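Local atomic coordinates of probable glutaminase ybaS (Escherichia coli, PDB entry 1U60), a protein that catalyses the hydrolysis of L-glutamine to L-glutamate and ammonium, using a fold of the beta-lactamase clan. Residues D28-L33 and Q159-T164; A63-S68 and R194-L199; S260-G265 and P281-D286; Q134-I139 and C189-R194; A34-Q39 and A277-P282. All coordinates share one frame; numbering follows the deposited sequence.

Interaction 1: residues D28-L33 and Q159-T164; sequences DYIPFL and QSEQTT
Tyr-29 and Glu-161 meet where the loop leading into helix 31-34 comes up against the C-terminal part of helix 155-162 and the residues after it, at the probable wall of the predicted glutamine-binding pocket of this beta-lactamase-clan fold. The phenol gives its proton to the carboxylate: Tyr-29 OH lies 2.6 Å from Glu-161 OE2, which receives it on its syn lone pair, the one facing the second oxygen. The carboxylate sits at the edge of the ring, its carbon in the ring plane, while the two planes are turned 66° apart. A bend in the glutamate chain (chi2 -83°) carries its end over to the tyrosine. Glu-161 is buried and is predicted to bind substrate; Glu-65 lies close beside the same oxygen. Next to this polar pair the packing is tight. Ile-30, at the N-cap position of its helix, points toward the partner helix, and its CG2 rests 3.5 Å from Ser-160 CB while CD1 comes to 3.8 Å from Glu-161 OE2. Toward solvent the contact thins out. Thr-164 is exposed and offers Ile-30 CG2 little more than its hydroxyl, which is turned back to the carbonyl of Ser-160. On the side of Phe-32 a water fills in for direct contact, accepting from Phe-32 N at 2.9 Å and lying 2.6 Å from Ser-160 OG.

Interaction 2: residues A63-S68 and R194-L199; sequences ALESIS and RQCSTL
The end of strand 62-63 runs antiparallel to strand 198-200, with Ala-63 and Leu-199 as a non-hydrogen-bonded pair, and beyond it two amides in succession bond to the other segment. Leu-64 N reaches Thr-198 O at 2.9 Å in a nearly straight bond (174°), whereas Glu-65 N meets Cys-196 O at the same length but bent to 133°. The carbonyl of Cys-196 is also approached by the CA-H of Glu-65, a second and weaker contact on one oxygen. Among the side chains, Leu-64 and Thr-198 lie alongside each other and point the same way; Leu-64 CD2 comes 3.3 Å from Thr-198 OG1, a hydroxyl whose hydrogen-bond partner is Gln-143. Bent at chi2 (-75°), the chain of Glu-65 folds back, bringing OE1 to 3.5 Å from Cys-196 CB. At the far end Ser-68 packs against the stem of Gln-195, its OG 3.3 Å from Gln-195 CG. Two acceptors lie within range of Ser-68 OG, Gln-195 OE1 at 3.1 Å and Glu-65 O at 2.8 Å. Between these contacts lies Ser-66, predicted to bind substrate, whose OG is hydrogen-bonded to Tyr-244 and has Lys-259 as a weak partner. Ser-66 opens a Ser-Ile-Ser-Lys sequence, the S-x-x-K motif of the beta-lactamase clan, to which the glutaminases belong.

Interaction 3: residues S260-G265 and P281-D286; sequences SGVGGG and PPLDED
A type I beta turn, Gly-261 to Gly-264, links strand 258-260 to strand 265-270 and receives Leu-283 from the segment that follows strand 274-279. The leucine points at the turn and spreads its two methyls over it: CD1 lies 3.6 Å from Val-262 O and 3.9 Å from Val-262 CB, while CD2 sits 3.9 Å from Gly-264 CA. The valine and leucine side chains cross at a slant. Gly-264, with a positive phi of 100°, turns its bare CA toward Pro-281, and the two backbones lie close, 4.3 Å from Gly-264 CA to Pro-281 CA. The turn connects the outermost strand of the five-stranded antiparallel sheet to its neighbour; Ser-260 and Gly-261 are the last two residues of a Lys-Ser-Gly sequence, consistent with the K-[ST]-G motif of the beta-lactamase clan. It probably belongs to the pocket wall, since Val-262 is predicted to bind substrate and its neighbour Gly-261 approaches Ser-66. A water joins the two segments where they make no direct hydrogen bond, donating to Val-262 O and to Pro-281 O at 2.7 Å each.

Interaction 4: residues Q134-I139 and C189-R194; sequences QRWQRI and CDVYTR
Trp-136 extends its indole anti to the backbone nitrogen (chi1 165°), which lays one face of the ring against Arg-194, a residue whose chain runs extended from CG to NE across the indole. Arg-194 CB stands over the face of the six-membered ring, 3.7 Å from its centroid, a CH-pi contact. Farther out, Arg-194 CD lies over the CG-CD2 bond of the indole, and NH1 comes 3.4 Å from Trp-136 CD1. Here the guanidinium presents its edge, its plane turned 62° from that of the indole, so this is no flat stack. Its rotation is fixed from within its own helix: NE and NH2 take the two oxygens of Asp-190 side-on, with NE to OD1 at 2.8 Å and NH2 to OD2 at 2.9 Å, while NH1 makes a salt bridge to Glu-133. The other half of the contact is apolar. Val-191 wedges CG1 between Trp-136 and Ile-139, 3.7 Å from Ile-139 CD1 and 4.2 Å from Trp-136 CE3 at the indole edge, and the stem of Arg-135 passes across it at about a right angle. The charged end of Arg-135 turns off to the carbonyl of Ile-127 and to Glu-187. This is near-parallel helix packing, the two short segments crossing at -26° with their axes 9.8 Å apart. Tyr-192 on the same helix, predicted to bind substrate, points away from this contact. Helix 117-126 packs on Val-191 through Thr-124, helix 68-80 packs on Ile-139, and helix 155-162 touches Arg-194.

Interaction 5: residues A34-Q39 and A277-P282; sequences ANVPGQ and AAFSPP. With EDO (1,2-ethanediol), chain J.
Val-36 overlaps the ring of Pro-281: a chi1 of -179° swings its CG1 opposite the backbone nitrogen, 3.6 Å from Pro-281 CG, and the two side chains cross at about a right angle. The same methyl reaches the rim of Phe-279, 4.5 Å from CZ and near the plane of the ring, a light touch compared with that on the proline. Pro-281 is further covered by backbone, for Pro-37 O approaches its CG at 3.6 Å. One residue on, the carbonyl of Gly-38 packs against the next proline, with Pro-282 CD 3.4 Å from Gly-38 O. This oxygen is not left to carbon alone, because Arg-291 of helix 290-303 bonds to it as well as to Ser-280 OG; the serine hydroxyl in addition pairs with Leu-40 O. No hydrogen bond joins the two segments directly, so apolar groups and carbonyl oxygens set against proline ring carbons make up the contact. At its outer border the exposed Pro-37 and Gln-39 lie beside a 1,2-ethanediol, probably from the crystallisation liquor. Its modelled position relative to Gln-39 is doubtful. The whole is plain packing at one end of the five-stranded antiparallel sheet: the loop entering strand 42-47 folds over the exit of its neighbour, strand 274-279, as two adjacent strands of the beta-lactamase-like sheet begin and end side by side.

Interactions 1, 2 and 3 converge on the predicted substrate pocket, contributing Glu-161, Ser-66 and Val-262 in turn. Interactions 1 and 2 meet at two carboxylates in close approach, Glu-161 OE2 lying 2.7 Å from Glu-65 OE2. Interaction 3 joins them through Tyr-29 OH, 3.7 Å from Val-262 CG2, and through Ser-66 OG, 3.1 Å from Ser-260 O. Interaction 4 shares Arg-194 with interaction 2 and lies about 11 Å from it, centre to centre, among the helices; its helix 185-195 carries Tyr-192, also predicted to bind substrate. Interaction 5 continues interaction 3 along Pro-281 and Pro-282, their centres about 8 Å apart, and lies about 25 Å from the centre of interaction 4.

Interaction 1: residues D28-L33 and Q159-T164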
# COMPACT_ATOMS: atom_id res chain seq x y z
N ASP A 28 10.12 6.73 25.51
CA ASP A 28 10.43 6.90 26.93
C ASP A 28 9.26 6.68 27.89
O ASP A 28 9.31 7.07 29.06
CB ASP A 28 11.12 8.26 27.14
CG ASP A 28 10.19 9.44 26.90
OD1 ASP A 28 9.00 9.23 26.60
OD2 ASP A 28 10.57 10.62 27.03
N TYR A 29 8.23 5.99 27.44
CA TYR A 29 7.08 5.76 28.29
C TYR A 29 7.34 4.69 29.34
O TYR A 29 6.58 4.60 30.29
CB TYR A 29 5.83 5.46 27.47
CG TYR A 29 5.95 4.22 26.64
CD1 TYR A 29 6.45 4.26 25.34
CD2 TYR A 29 5.59 3.01 27.16
CE1 TYR A 29 6.56 3.11 24.59
CE2 TYR A 29 5.71 1.85 26.41
CZ TYR A 29 6.21 1.91 25.15
OH TYR A 29 6.30 0.74 24.44
N ILE A 30 8.39 3.89 29.15
CA ILE A 30 8.91 2.99 30.18
C ILE A 30 10.42 3.23 30.26
O ILE A 30 11.04 3.56 29.26
CB ILE A 30 8.63 1.50 29.94
CG1 ILE A 30 9.04 1.04 28.53
CG2 ILE A 30 7.13 1.17 30.19
CD1 ILE A 30 9.12 -0.48 28.42
N PRO A 31 11.00 3.11 31.45
CA PRO A 31 12.43 3.38 31.61
C PRO A 31 13.37 2.55 30.74
O PRO A 31 14.38 3.08 30.28
CB PRO A 31 12.67 3.09 33.10
CG PRO A 31 11.38 3.39 33.73
CD PRO A 31 10.34 2.89 32.75
N PHE A 32 13.06 1.27 30.52
CA PHE A 32 13.92 0.43 29.74
C PHE A 32 14.18 1.10 28.38
O PHE A 32 15.34 1.17 27.95
CB PHE A 32 13.29 -0.96 29.52
CG PHE A 32 14.21 -1.93 28.83
CD1 PHE A 32 15.05 -2.74 29.55
CD2 PHE A 32 14.22 -2.02 27.44
CE1 PHE A 32 15.88 -3.67 28.91
CE2 PHE A 32 15.07 -2.90 26.80
CZ PHE A 32 15.91 -3.73 27.54
N LEU A 33 13.13 1.52 27.68
CA LEU A 33 13.29 2.15 26.37
C LEU A 33 14.02 3.50 26.48
O LEU A 33 14.83 3.85 25.62
CB LEU A 33 11.93 2.28 25.69
CG LEU A 33 11.27 0.96 25.31
CD1 LEU A 33 9.85 1.21 24.81
CD2 LEU A 33 12.10 0.23 24.22
N GLN A 159 7.20 -6.49 32.52
CA GLN A 159 6.64 -5.91 33.75
C GLN A 159 6.29 -4.41 33.61
O GLN A 159 5.23 -3.97 34.09
CB GLN A 159 7.57 -6.18 34.95
CG GLN A 159 6.80 -6.36 36.29
CD GLN A 159 5.91 -7.63 36.28
OE1 GLN A 159 6.42 -8.77 36.39
NE2 GLN A 159 4.60 -7.43 36.14
N SER A 160 7.15 -3.65 32.93
CA SER A 160 6.91 -2.25 32.68
C SER A 160 5.72 -2.00 31.76
O SER A 160 4.87 -1.13 32.01
CB SER A 160 8.16 -1.59 32.08
OG SER A 160 9.17 -1.50 33.05
N GLU A 161 5.67 -2.76 30.67
CA GLU A 161 4.57 -2.64 29.70
C GLU A 161 3.23 -3.04 30.31
O GLU A 161 2.23 -2.40 30.04
CB GLU A 161 4.87 -3.51 28.49
CG GLU A 161 6.03 -2.97 27.62
CD GLU A 161 5.62 -1.89 26.66
OE1 GLU A 161 4.44 -1.44 26.73
OE2 GLU A 161 6.47 -1.42 25.84
N GLN A 162 3.24 -4.11 31.13
CA GLN A 162 2.02 -4.70 31.68
C GLN A 162 1.38 -3.74 32.67
O GLN A 162 0.17 -3.84 32.96
CB GLN A 162 2.33 -6.03 32.42
CG GLN A 162 2.66 -7.29 31.60
CD GLN A 162 1.51 -7.90 30.79
OE1 GLN A 162 0.32 -7.65 31.03
NE2 GLN A 162 1.87 -8.75 29.86
N THR A 163 2.21 -2.86 33.25
CA THR A 163 1.73 -1.96 34.31
C THR A 163 1.53 -0.55 33.83
O THR A 163 1.16 0.33 34.62
CB THR A 163 2.67 -1.98 35.52
OG1 THR A 163 4.00 -1.67 35.11
CG2 THR A 163 2.75 -3.34 36.11
N THR A 164 1.73 -0.33 32.53
CA THR A 164 1.43 0.95 31.89
C THR A 164 0.51 0.93 30.67
O THR A 164 0.37 1.96 29.99
CB THR A 164 2.74 1.65 31.44
OG1 THR A 164 3.48 0.78 30.56
CG2 THR A 164 3.64 1.96 32.64
O HOH W 1 11.34 -0.33 32.22

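Interaction 2: residues A63-S68 and R194-L199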
# COMPACT_ATOMS: atom_id res chain seq x y z
N ALA A 63 14.05 -4.18 22.06
CA ALA A 63 12.65 -4.67 22.21
C ALA A 63 11.96 -4.71 20.87
O ALA A 63 12.04 -3.76 20.11
CB ALA A 63 11.88 -3.80 23.22
N LEU A 64 11.36 -5.84 20.56
CA LEU A 64 10.65 -6.10 19.32
C LEU A 64 9.49 -5.13 19.13
O LEU A 64 9.28 -4.62 18.07
CB LEU A 64 10.15 -7.53 19.36
CG LEU A 64 9.47 -8.10 18.10
CD1 LEU A 64 10.40 -8.13 16.91
CD2 LEU A 64 8.99 -9.49 18.38
N GLU A 65 8.73 -4.93 20.21
CA GLU A 65 7.56 -4.10 20.28
C GLU A 65 6.61 -4.39 19.11
O GLU A 65 6.36 -5.55 18.83
CB GLU A 65 8.01 -2.64 20.42
CG GLU A 65 8.74 -2.40 21.75
CD GLU A 65 7.80 -2.37 22.95
OE1 GLU A 65 6.55 -2.44 22.75
OE2 GLU A 65 8.30 -2.23 24.07
N SER A 66 6.16 -3.37 18.37
CA SER A 66 5.06 -3.63 17.44
C SER A 66 5.54 -4.42 16.21
O SER A 66 4.73 -4.87 15.39
CB SER A 66 4.30 -2.36 17.04
OG SER A 66 5.16 -1.60 16.32
N ILE A 67 6.82 -4.66 16.05
CA ILE A 67 7.21 -5.58 14.99
C ILE A 67 6.62 -6.97 15.23
O ILE A 67 6.39 -7.74 14.26
CB ILE A 67 8.79 -5.60 14.78
CG1 ILE A 67 9.30 -4.20 14.36
CG2 ILE A 67 9.14 -6.62 13.74
CD1 ILE A 67 10.77 -4.06 14.43
N SER A 68 6.36 -7.30 16.51
CA SER A 68 5.66 -8.53 16.87
C SER A 68 4.33 -8.74 16.11
O SER A 68 3.93 -9.88 15.91
CB SER A 68 5.38 -8.52 18.37
OG SER A 68 4.40 -7.56 18.69
N ARG A 194 3.00 -9.15 26.11
CA ARG A 194 4.13 -10.10 26.11
C ARG A 194 4.83 -10.14 24.78
O ARG A 194 6.05 -10.10 24.72
CB ARG A 194 3.70 -11.53 26.48
CG ARG A 194 3.12 -11.67 27.88
CD ARG A 194 2.84 -13.11 28.23
NE ARG A 194 1.75 -13.31 29.19
CZ ARG A 194 1.42 -14.52 29.70
NH1 ARG A 194 2.11 -15.60 29.38
NH2 ARG A 194 0.41 -14.64 30.53
N GLN A 195 4.06 -10.24 23.69
CA GLN A 195 4.66 -10.43 22.37
C GLN A 195 5.51 -9.23 21.95
O GLN A 195 6.49 -9.35 21.20
CB GLN A 195 3.61 -10.78 21.33
CG GLN A 195 2.88 -9.59 20.73
CD GLN A 195 1.93 -9.95 19.65
OE1 GLN A 195 1.81 -9.21 18.62
NE2 GLN A 195 1.20 -10.99 19.84
N CYS A 196 5.16 -8.06 22.49
CA CYS A 196 5.90 -6.83 22.28
C CYS A 196 7.19 -6.71 23.12
O CYS A 196 8.02 -5.85 22.84
CB CYS A 196 5.03 -5.63 22.59
SG CYS A 196 3.74 -5.31 21.36
N SER A 197 7.32 -7.60 24.10
CA SER A 197 8.32 -7.49 25.14
C SER A 197 9.47 -8.47 24.98
O SER A 197 10.29 -8.56 25.86
CB SER A 197 7.67 -7.62 26.55
OG SER A 197 6.69 -6.61 26.75
N THR A 198 9.59 -9.15 23.85
CA THR A 198 10.78 -9.94 23.56
C THR A 198 11.90 -9.05 23.00
O THR A 198 11.64 -7.93 22.55
CB THR A 198 10.42 -11.05 22.56
OG1 THR A 198 9.91 -10.43 21.37
CG2 THR A 198 9.35 -11.97 23.10
N LEU A 199 13.12 -9.55 23.06
CA LEU A 199 14.29 -8.86 22.56
C LEU A 199 14.93 -9.60 21.39
O LEU A 199 14.99 -10.83 21.39
CB LEU A 199 15.34 -8.76 23.66
CG LEU A 199 14.91 -8.11 24.99
CD1 LEU A 199 16.12 -7.94 25.90
CD2 LEU A 199 14.29 -6.75 24.79

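Interaction 3: residues S260-G265 and P281-D286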
# COMPACT_ATOMS: atom_id res chain seq x y z
N SER A 260 7.97 -1.07 11.34
CA SER A 260 8.74 -0.43 12.37
C SER A 260 8.24 -0.88 13.76
O SER A 260 7.08 -1.41 13.90
CB SER A 260 8.57 1.06 12.31
OG SER A 260 7.22 1.40 12.65
N GLY A 261 9.08 -0.64 14.77
CA GLY A 261 8.72 -0.80 16.19
C GLY A 261 9.38 0.27 17.05
O GLY A 261 10.38 0.82 16.65
N VAL A 262 8.85 0.52 18.24
CA VAL A 262 9.39 1.61 19.11
C VAL A 262 10.73 1.28 19.82
O VAL A 262 11.35 2.16 20.40
CB VAL A 262 8.33 2.15 20.15
CG1 VAL A 262 7.15 2.73 19.39
CG2 VAL A 262 7.91 1.11 21.14
N GLY A 263 11.18 0.02 19.71
CA GLY A 263 12.54 -0.34 20.05
C GLY A 263 13.56 0.21 19.12
O GLY A 263 14.75 0.16 19.45
N GLY A 264 13.13 0.77 17.98
CA GLY A 264 14.06 1.35 17.00
C GLY A 264 14.37 0.49 15.79
O GLY A 264 15.20 0.84 14.98
N GLY A 265 13.70 -0.65 15.66
CA GLY A 265 13.85 -1.53 14.53
C GLY A 265 13.05 -1.13 13.33
O GLY A 265 11.95 -0.57 13.45
N PRO A 281 17.75 3.56 18.39
CA PRO A 281 16.67 3.96 19.28
C PRO A 281 15.93 5.28 18.99
O PRO A 281 14.75 5.29 19.26
CB PRO A 281 17.36 4.02 20.66
CG PRO A 281 18.55 3.01 20.54
CD PRO A 281 18.99 3.20 19.14
N PRO A 282 16.57 6.35 18.52
CA PRO A 282 15.81 7.61 18.32
C PRO A 282 14.74 7.50 17.23
O PRO A 282 15.07 7.13 16.12
CB PRO A 282 16.90 8.62 17.99
CG PRO A 282 18.13 8.06 18.66
CD PRO A 282 18.01 6.57 18.32
N LEU A 283 13.50 7.85 17.59
CA LEU A 283 12.34 7.75 16.72
C LEU A 283 11.89 9.13 16.24
O LEU A 283 12.01 10.12 16.95
CB LEU A 283 11.18 7.11 17.44
CG LEU A 283 11.46 5.85 18.22
CD1 LEU A 283 10.28 5.37 19.04
CD2 LEU A 283 12.06 4.71 17.33
N ASP A 284 11.31 9.16 15.05
CA ASP A 284 10.66 10.39 14.56
C ASP A 284 9.27 10.52 15.17
O ASP A 284 8.87 9.73 16.01
CB ASP A 284 10.69 10.48 13.04
CG ASP A 284 9.86 9.41 12.31
OD1 ASP A 284 8.94 8.81 12.90
OD2 ASP A 284 10.09 9.11 11.14
N GLU A 285 8.53 11.54 14.76
CA GLU A 285 7.21 11.82 15.33
C GLU A 285 6.18 10.73 15.05
O GLU A 285 5.15 10.66 15.73
CB GLU A 285 6.70 13.14 14.74
CG GLU A 285 7.47 14.36 15.19
CD GLU A 285 6.59 15.60 15.12
OE1 GLU A 285 5.98 15.78 14.03
OE2 GLU A 285 6.48 16.34 16.14
N ASP A 286 6.44 9.90 14.05
CA ASP A 286 5.58 8.78 13.71
C ASP A 286 5.98 7.48 14.38
O ASP A 286 5.39 6.45 14.11
CB ASP A 286 5.50 8.61 12.21
CG ASP A 286 4.68 9.70 11.61
OD1 ASP A 286 3.41 9.59 11.70
OD2 ASP A 286 5.21 10.75 11.18
O HOH W 2 13.15 4.02 21.04

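Interaction 4: residues Q134-I139 and C189-R194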
# COMPACT_ATOMS: atom_id res chain seq x y z
N GLN A 134 -0.89 -21.19 26.58
CA GLN A 134 -0.67 -21.79 25.28
C GLN A 134 -0.66 -20.70 24.20
O GLN A 134 0.15 -20.78 23.28
CB GLN A 134 -1.75 -22.80 24.95
CG GLN A 134 -1.56 -23.44 23.59
CD GLN A 134 -2.50 -24.59 23.32
OE1 GLN A 134 -3.70 -24.44 23.40
NE2 GLN A 134 -1.95 -25.73 22.90
N ARG A 135 -1.55 -19.72 24.34
CA ARG A 135 -1.61 -18.62 23.38
C ARG A 135 -0.23 -17.95 23.31
O ARG A 135 0.31 -17.71 22.24
CB ARG A 135 -2.69 -17.62 23.75
CG ARG A 135 -2.92 -16.50 22.72
CD ARG A 135 -4.07 -15.53 23.10
NE ARG A 135 -5.29 -16.29 23.25
CZ ARG A 135 -6.01 -16.77 22.25
NH1 ARG A 135 -5.76 -16.47 20.97
NH2 ARG A 135 -7.06 -17.50 22.54
N TRP A 136 0.38 -17.73 24.47
CA TRP A 136 1.68 -17.05 24.57
C TRP A 136 2.74 -17.96 24.00
O TRP A 136 3.54 -17.55 23.18
CB TRP A 136 1.99 -16.60 26.01
CG TRP A 136 3.43 -16.23 26.21
CD1 TRP A 136 4.34 -16.81 27.10
CD2 TRP A 136 4.18 -15.32 25.41
NE1 TRP A 136 5.57 -16.23 26.92
CE2 TRP A 136 5.51 -15.32 25.89
CE3 TRP A 136 3.86 -14.49 24.32
CZ2 TRP A 136 6.51 -14.53 25.32
CZ3 TRP A 136 4.85 -13.71 23.77
CH2 TRP A 136 6.15 -13.73 24.26
N GLN A 137 2.73 -19.23 24.42
CA GLN A 137 3.76 -20.17 23.99
C GLN A 137 3.78 -20.28 22.46
O GLN A 137 4.86 -20.31 21.89
CB GLN A 137 3.59 -21.56 24.63
CG GLN A 137 4.07 -21.62 26.08
CD GLN A 137 5.49 -21.07 26.32
OE1 GLN A 137 6.44 -21.50 25.66
NE2 GLN A 137 5.64 -20.16 27.27
N ARG A 138 2.62 -20.30 21.80
CA ARG A 138 2.59 -20.50 20.35
C ARG A 138 3.12 -19.26 19.63
O ARG A 138 3.83 -19.37 18.67
CB ARG A 138 1.20 -20.86 19.89
CG ARG A 138 0.67 -22.24 20.40
CD ARG A 138 -0.66 -22.67 19.75
NE ARG A 138 -0.47 -22.96 18.33
CZ ARG A 138 -1.04 -22.31 17.31
NH1 ARG A 138 -1.95 -21.36 17.48
NH2 ARG A 138 -0.75 -22.70 16.07
N ILE A 139 2.83 -18.08 20.18
CA ILE A 139 3.35 -16.80 19.60
C ILE A 139 4.84 -16.66 19.81
O ILE A 139 5.56 -16.34 18.88
CB ILE A 139 2.59 -15.62 20.19
CG1 ILE A 139 1.17 -15.56 19.58
CG2 ILE A 139 3.32 -14.28 19.95
CD1 ILE A 139 0.19 -14.67 20.31
N CYS A 189 -5.07 -8.83 25.84
CA CYS A 189 -4.25 -7.66 26.14
C CYS A 189 -2.94 -8.14 26.76
O CYS A 189 -1.87 -7.67 26.39
CB CYS A 189 -5.03 -6.68 27.03
SG CYS A 189 -4.13 -5.15 27.37
N ASP A 190 -3.01 -9.09 27.67
CA ASP A 190 -1.83 -9.61 28.32
C ASP A 190 -0.87 -10.20 27.26
O ASP A 190 0.30 -9.87 27.24
CB ASP A 190 -2.28 -10.67 29.33
CG ASP A 190 -1.16 -11.47 29.98
OD1 ASP A 190 0.07 -11.17 29.86
OD2 ASP A 190 -1.46 -12.47 30.66
N VAL A 191 -1.36 -11.07 26.41
CA VAL A 191 -0.46 -11.76 25.48
C VAL A 191 0.11 -10.78 24.47
O VAL A 191 1.28 -10.87 24.12
CB VAL A 191 -1.11 -12.96 24.84
CG1 VAL A 191 -0.18 -13.63 23.87
CG2 VAL A 191 -1.46 -13.96 25.95
N TYR A 192 -0.72 -9.84 24.04
CA TYR A 192 -0.26 -8.81 23.11
C TYR A 192 0.93 -8.04 23.75
O TYR A 192 1.95 -7.78 23.11
CB TYR A 192 -1.39 -7.83 22.72
CG TYR A 192 -0.80 -6.76 21.84
CD1 TYR A 192 -0.37 -7.07 20.56
CD2 TYR A 192 -0.52 -5.47 22.33
CE1 TYR A 192 0.23 -6.17 19.77
CE2 TYR A 192 0.10 -4.53 21.50
CZ TYR A 192 0.47 -4.91 20.22
OH TYR A 192 1.16 -4.08 19.38
N THR A 193 0.80 -7.71 25.03
CA THR A 193 1.87 -7.04 25.78
C THR A 193 3.15 -7.87 25.84
O THR A 193 4.24 -7.36 25.57
CB THR A 193 1.36 -6.71 27.18
OG1 THR A 193 0.20 -5.88 27.05
CG2 THR A 193 2.37 -5.90 27.93
N ARG A 194 3.00 -9.15 26.11
CA ARG A 194 4.13 -10.10 26.11
C ARG A 194 4.83 -10.14 24.78
O ARG A 194 6.05 -10.10 24.72
CB ARG A 194 3.70 -11.53 26.48
CG ARG A 194 3.12 -11.67 27.88
CD ARG A 194 2.84 -13.11 28.23
NE ARG A 194 1.75 -13.31 29.19
CZ ARG A 194 1.42 -14.52 29.70
NH1 ARG A 194 2.11 -15.60 29.38
NH2 ARG A 194 0.41 -14.64 30.53

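Interaction 5: residues A34-Q39 and A277-P282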
# COMPACT_ATOMS: atom_id res chain seq x y z
N ALA A 34 13.68 4.29 27.50
CA ALA A 34 14.29 5.59 27.69
C ALA A 34 15.82 5.50 27.87
O ALA A 34 16.56 6.39 27.42
CB ALA A 34 13.68 6.27 28.94
N ASN A 35 16.27 4.39 28.44
CA ASN A 35 17.64 4.17 28.91
C ASN A 35 18.52 3.46 27.89
O ASN A 35 19.72 3.31 28.07
CB ASN A 35 17.61 3.35 30.21
CG ASN A 35 17.08 4.14 31.41
OD1 ASN A 35 17.01 5.37 31.38
ND2 ASN A 35 16.66 3.41 32.47
N VAL A 36 17.94 2.99 26.77
CA VAL A 36 18.77 2.35 25.75
C VAL A 36 19.73 3.40 25.20
O VAL A 36 19.26 4.44 24.78
CB VAL A 36 17.93 1.74 24.57
CG1 VAL A 36 18.86 1.06 23.53
CG2 VAL A 36 16.95 0.73 25.07
N PRO A 37 21.05 3.14 25.18
CA PRO A 37 21.98 4.16 24.69
C PRO A 37 21.61 4.60 23.28
O PRO A 37 21.51 3.77 22.39
CB PRO A 37 23.34 3.49 24.76
CG PRO A 37 23.17 2.42 25.91
CD PRO A 37 21.75 1.94 25.71
N GLY A 38 21.43 5.90 23.11
CA GLY A 38 20.86 6.46 21.88
C GLY A 38 21.74 6.42 20.65
O GLY A 38 21.20 6.48 19.54
N GLN A 39 23.06 6.23 20.83
CA GLN A 39 23.98 6.19 19.72
C GLN A 39 24.07 4.83 19.02
O GLN A 39 24.71 4.72 17.99
CB GLN A 39 25.39 6.65 20.15
CG GLN A 39 26.26 5.70 20.86
CD GLN A 39 25.79 5.34 22.25
OE1 GLN A 39 24.97 6.04 22.86
NE2 GLN A 39 26.32 4.21 22.75
N ALA A 277 17.29 -5.11 7.49
CA ALA A 277 16.84 -4.51 8.74
C ALA A 277 17.84 -3.51 9.26
O ALA A 277 19.04 -3.58 8.96
CB ALA A 277 16.58 -5.55 9.77
N ALA A 278 17.36 -2.62 10.08
CA ALA A 278 18.25 -1.72 10.85
C ALA A 278 17.67 -1.39 12.17
O ALA A 278 16.51 -1.63 12.42
CB ALA A 278 18.50 -0.45 10.04
N PHE A 279 18.50 -0.78 13.04
CA PHE A 279 18.11 -0.39 14.34
C PHE A 279 18.85 0.86 14.75
O PHE A 279 20.06 0.99 14.52
CB PHE A 279 18.42 -1.54 15.31
CG PHE A 279 18.70 -1.14 16.71
CD1 PHE A 279 17.69 -0.68 17.53
CD2 PHE A 279 19.98 -1.33 17.25
CE1 PHE A 279 17.95 -0.34 18.83
CE2 PHE A 279 20.25 -1.01 18.55
CZ PHE A 279 19.24 -0.52 19.37
N SER A 280 18.07 1.79 15.32
CA SER A 280 18.62 2.80 16.19
C SER A 280 17.51 3.39 17.08
O SER A 280 16.40 3.68 16.55
CB SER A 280 19.28 3.92 15.40
OG SER A 280 20.10 4.70 16.32
N PRO A 281 17.75 3.56 18.39
CA PRO A 281 16.67 3.96 19.28
C PRO A 281 15.93 5.28 18.99
O PRO A 281 14.75 5.29 19.26
CB PRO A 281 17.36 4.02 20.66
CG PRO A 281 18.55 3.01 20.54
CD PRO A 281 18.99 3.20 19.14
N PRO A 282 16.57 6.35 18.52
CA PRO A 282 15.81 7.61 18.32
C PRO A 282 14.74 7.50 17.23
O PRO A 282 15.07 7.13 16.12
CB PRO A 282 16.90 8.62 17.99
CG PRO A 282 18.13 8.06 18.66
CD PRO A 282 18.01 6.57 18.32
C1 EDO J . 27.81 1.38 23.44
O1 EDO J . 28.27 1.99 22.25
C2 EDO J . 26.61 2.13 23.97
O2 EDO J . 26.72 2.47 25.34